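Local coordinates for F-actin-capping protein subunit alpha (Plasmodium berghei, PDB 7A0H) that probably caps the fast-growing barbed ends of actin filaments as an asymmetric homodimer, blocking subunit exchange there without severing them, at residues A[251-254]-A[255-259]; A[133-136]-A[137-141]. All blocks are in the same frame, centred on the assembly; numbering follows the deposited sequence.

Contact 1 (A[251-254]-A[255-259]); sequences LSVI and RECEN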
# COMPACT_ATOMS: atom_id res chain seq x y z
N LEU A 251 -20.96 -20.29 18.39
CA LEU A 251 -19.61 -20.06 18.87
C LEU A 251 -18.66 -21.21 18.54
O LEU A 251 -17.49 -20.94 18.29
CB LEU A 251 -19.57 -19.77 20.38
CG LEU A 251 -19.47 -18.17 20.53
CD1 LEU A 251 -18.22 -17.56 19.82
CD2 LEU A 251 -20.77 -17.55 20.00
N SER A 252 -19.15 -22.47 18.39
CA SER A 252 -18.18 -23.56 18.06
C SER A 252 -17.66 -23.42 16.64
O SER A 252 -16.48 -23.66 16.37
CB SER A 252 -18.78 -24.98 18.29
OG SER A 252 -17.93 -25.96 17.69
N VAL A 253 -18.52 -23.00 15.72
CA VAL A 253 -18.12 -22.75 14.33
C VAL A 253 -17.14 -21.56 14.21
O VAL A 253 -16.21 -21.57 13.39
CB VAL A 253 -19.37 -22.44 13.51
CG1 VAL A 253 -18.94 -22.05 12.10
CG2 VAL A 253 -20.32 -23.62 13.44
N ILE A 254 -17.40 -20.49 14.93
CA ILE A 254 -16.46 -19.38 14.98
C ILE A 254 -15.12 -19.85 15.51
O ILE A 254 -14.06 -19.50 14.96
CB ILE A 254 -17.04 -18.22 15.83
CG1 ILE A 254 -18.16 -17.50 15.06
CG2 ILE A 254 -15.99 -17.22 16.19
CD1 ILE A 254 -19.05 -16.72 15.98
N ARG A 255 -15.14 -20.68 16.58
CA ARG A 255 -13.88 -21.21 17.13
C ARG A 255 -13.07 -21.94 16.04
O ARG A 255 -11.87 -21.73 15.88
CB ARG A 255 -14.17 -22.14 18.33
CG ARG A 255 -12.94 -22.92 18.86
CD ARG A 255 -13.23 -23.70 20.18
NE ARG A 255 -14.39 -24.59 20.02
CZ ARG A 255 -15.13 -25.03 21.01
NH1 ARG A 255 -14.80 -24.69 22.28
NH2 ARG A 255 -16.17 -25.79 20.74
N GLU A 256 -13.76 -22.72 15.23
CA GLU A 256 -13.09 -23.51 14.20
C GLU A 256 -12.64 -22.65 13.03
O GLU A 256 -11.57 -22.87 12.45
CB GLU A 256 -14.07 -24.57 13.71
CG GLU A 256 -13.48 -25.65 12.86
CD GLU A 256 -14.50 -26.32 11.93
OE1 GLU A 256 -15.68 -25.88 11.89
OE2 GLU A 256 -14.08 -27.27 11.20
N CYS A 257 -13.51 -21.76 12.57
CA CYS A 257 -13.09 -20.87 11.47
C CYS A 257 -11.89 -20.00 11.85
O CYS A 257 -10.96 -19.81 11.04
CB CYS A 257 -14.30 -20.07 11.04
SG CYS A 257 -15.58 -21.14 10.25
N GLU A 258 -11.78 -19.59 13.11
CA GLU A 258 -10.64 -18.75 13.47
C GLU A 258 -9.39 -19.60 13.53
O GLU A 258 -8.30 -19.17 13.14
CB GLU A 258 -10.93 -18.01 14.77
CG GLU A 258 -12.11 -16.86 14.57
CD GLU A 258 -12.16 -15.82 15.67
OE1 GLU A 258 -11.57 -16.06 16.73
OE2 GLU A 258 -12.81 -14.80 15.55
N ASN A 259 -9.55 -20.84 13.99
CA ASN A 259 -8.46 -21.82 13.93
C ASN A 259 -8.02 -22.04 12.48
O ASN A 259 -6.84 -22.22 12.22
CB ASN A 259 -8.93 -23.20 14.51
CG ASN A 259 -8.79 -23.28 16.03
OD1 ASN A 259 -7.85 -22.71 16.58
ND2 ASN A 259 -9.72 -24.03 16.70
O HOH W 1 -14.91 -25.79 17.31
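Four successive i to i+4 backbone hydrogen bonds, running from Arg255 N to Leu251 O through to Glu258 N to Ile254 O, make this about two and a half turns of regular alpha-helix; Cys257 N to Val253 O is the straightest, 2.8 Å long with an N-H...O angle of 170°. The turns belong to the long helix 243-266, which lies across the antiparallel sheet of the capping protein fold, so its side chains divide between sheet, helix 112-131 and solvent. Toward the sheet, Val253 and Cys257 meet one turn apart: Val253 CG1 stands 3.9 Å from Cys257 SG, and both residues pack on Lys235 of strand 223-238. The thiol gets there because SG lies beside its own backbone N and opposite the carbonyl carbon (chi1 -68°), leaning back along the helix. Ile254 and Glu258 run side by side in the buried part, with Ile254 CG2 4.0 Å from Glu258 OE2. That buried carboxylate is well satisfied: OE1 is hydrogen-bonded to the hydroxyls of both Tyr127 and Tyr132, and OE2 pairs with Ser194 OG, joining helix, loop and sheet. On the more open side, the Arg255 chain bends at chi3 (55°), bringing NH2 to 3.5 Å from Ser252 OG, which sits at the guanidinium edge, while NH1 is hydrogen-bonded to Tyr131 OH. A water completes the link: it donates to Ser252 O at 2.8 Å and, lying in the guanidinium plane, accepts from Arg255 NE at 3.0 Å.

Contact 2 (A[133-136]-A[137-141]); sequences KKWS and DHQTG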
# COMPACT_ATOMS: atom_id res chain seq x y z
N LYS A 133 -5.06 -14.60 23.47
CA LYS A 133 -3.96 -14.04 24.23
C LYS A 133 -4.40 -13.00 25.25
O LYS A 133 -5.16 -12.06 24.93
CB LYS A 133 -2.96 -13.35 23.27
CG LYS A 133 -2.22 -14.26 22.27
CD LYS A 133 -1.32 -13.48 21.26
CE LYS A 133 -0.88 -14.41 20.16
NZ LYS A 133 -0.23 -13.73 18.98
N LYS A 134 -3.83 -13.10 26.44
CA LYS A 134 -3.77 -12.05 27.44
C LYS A 134 -2.32 -11.52 27.52
O LYS A 134 -1.44 -11.95 26.77
CB LYS A 134 -4.30 -12.61 28.78
CG LYS A 134 -5.71 -13.29 28.71
CD LYS A 134 -6.13 -13.88 30.04
CE LYS A 134 -7.43 -14.64 29.94
NZ LYS A 134 -8.49 -13.75 29.41
N TRP A 135 -2.06 -10.63 28.49
CA TRP A 135 -0.81 -9.88 28.56
C TRP A 135 0.41 -10.79 28.46
O TRP A 135 1.27 -10.59 27.60
CB TRP A 135 -0.78 -9.07 29.86
CG TRP A 135 0.43 -8.14 30.00
CD1 TRP A 135 0.50 -6.81 29.62
CD2 TRP A 135 1.75 -8.46 30.56
NE1 TRP A 135 1.76 -6.30 29.93
CE2 TRP A 135 2.54 -7.29 30.48
CE3 TRP A 135 2.31 -9.63 31.13
CZ2 TRP A 135 3.85 -7.24 30.95
CZ3 TRP A 135 3.64 -9.58 31.58
CH2 TRP A 135 4.38 -8.41 31.48
N SER A 136 0.50 -11.80 29.33
CA SER A 136 1.65 -12.70 29.33
C SER A 136 1.83 -13.48 28.02
O SER A 136 2.94 -13.96 27.75
CB SER A 136 1.52 -13.68 30.51
OG SER A 136 0.31 -14.44 30.42
N ASP A 137 0.79 -13.60 27.19
CA ASP A 137 0.90 -14.31 25.92
C ASP A 137 1.36 -13.46 24.73
O ASP A 137 1.86 -14.04 23.76
CB ASP A 137 -0.43 -14.97 25.56
CG ASP A 137 -0.93 -15.88 26.65
OD1 ASP A 137 -0.11 -16.74 27.11
OD2 ASP A 137 -2.11 -15.70 27.08
N HIS A 138 1.19 -12.12 24.75
CA HIS A 138 1.81 -11.28 23.72
C HIS A 138 3.31 -11.11 23.98
O HIS A 138 3.99 -10.42 23.22
CB HIS A 138 1.18 -9.87 23.64
CG HIS A 138 -0.30 -9.88 23.38
ND1 HIS A 138 -1.23 -9.81 24.40
CD2 HIS A 138 -1.01 -9.92 22.22
CE1 HIS A 138 -2.45 -9.85 23.89
NE2 HIS A 138 -2.35 -9.90 22.57
N GLN A 139 3.79 -11.72 25.07
CA GLN A 139 5.19 -11.67 25.44
C GLN A 139 6.05 -12.34 24.38
O GLN A 139 5.68 -13.38 23.82
CB GLN A 139 5.43 -12.38 26.78
CG GLN A 139 5.24 -11.52 28.03
CD GLN A 139 6.34 -11.74 29.05
OE1 GLN A 139 6.84 -12.86 29.21
NE2 GLN A 139 6.78 -10.66 29.71
N THR A 140 7.21 -11.74 24.15
CA THR A 140 8.25 -12.29 23.28
C THR A 140 9.14 -13.23 24.09
O THR A 140 10.33 -12.99 24.32
CB THR A 140 9.03 -11.15 22.64
OG1 THR A 140 9.56 -10.29 23.66
CG2 THR A 140 8.12 -10.32 21.72
N GLY A 141 8.54 -14.33 24.53
CA GLY A 141 9.25 -15.32 25.31
C GLY A 141 8.50 -16.63 25.27
O GLY A 141 7.31 -16.68 24.95
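Lys133 sets its CB over one face of the His138 imidazole, a CH-pi contact in which CB sits 3.8 Å from the ring centroid and 23° off its normal. The two residues bracket a beta turn, closed by the 2.8 Å hydrogen bond from Asp137 N to Lys134 O, in the loop that leads from helix 112-131 to strand 154-167. The turn winds on a little further, since His138 N makes weak bonds to both Lys134 O and Trp135 O. Farther out, Lys133 CD passes His138 CD2 at 3.7 Å, just beyond the rim, and the extended lysine chain leaves the ring, its NZ going on to the carbonyl oxygen of Ile284 of the second subunit. The histidine itself packs on Leu154 and Val156, which ties the turn to the start of the following strand. Asp137 braces the same turn from its side chain. With CG swung beside the backbone N (chi1 -56°), OD2 comes back to receive Lys134 N through its anti lone pair, a nearly straight bond of 3.2 Å. Asp137 CB meanwhile lies 3.8 Å from Lys133 CG, and the amine of Lys134 turns off to a salt bridge with Asp129. Farther along, Gln139 swings its amide obliquely past the six-membered part of the Trp135 indole, the two planes 35° apart; OE1 is hydrogen-bonded to Thr145 N, and NE2 stands 3.7 Å from Trp135 CH2.

Overall arrangement
From the N terminus, the chain passes through the first helices, the small four-stranded sheet and helix 112-131 before reaching contact 2, which shapes a surface turn in the loop ahead of strand 154-167. The five long antiparallel strands follow, and contact 1 comes afterwards, within helix 243-266. The two are therefore in series, neither enclosing nor crossing the other; contact 2 closes a short turn, whereas contact 1 stays within consecutive turns of one helix. The centres of contact 1 and contact 2 are about 22 Å apart. Tyr131, at the end of helix 112-131, and Tyr132, just beyond it, bond to Arg255 and Glu258, tying that helix end and the start of the loop to helix 243-266. Both contacts also touch Leu286 of the second subunit.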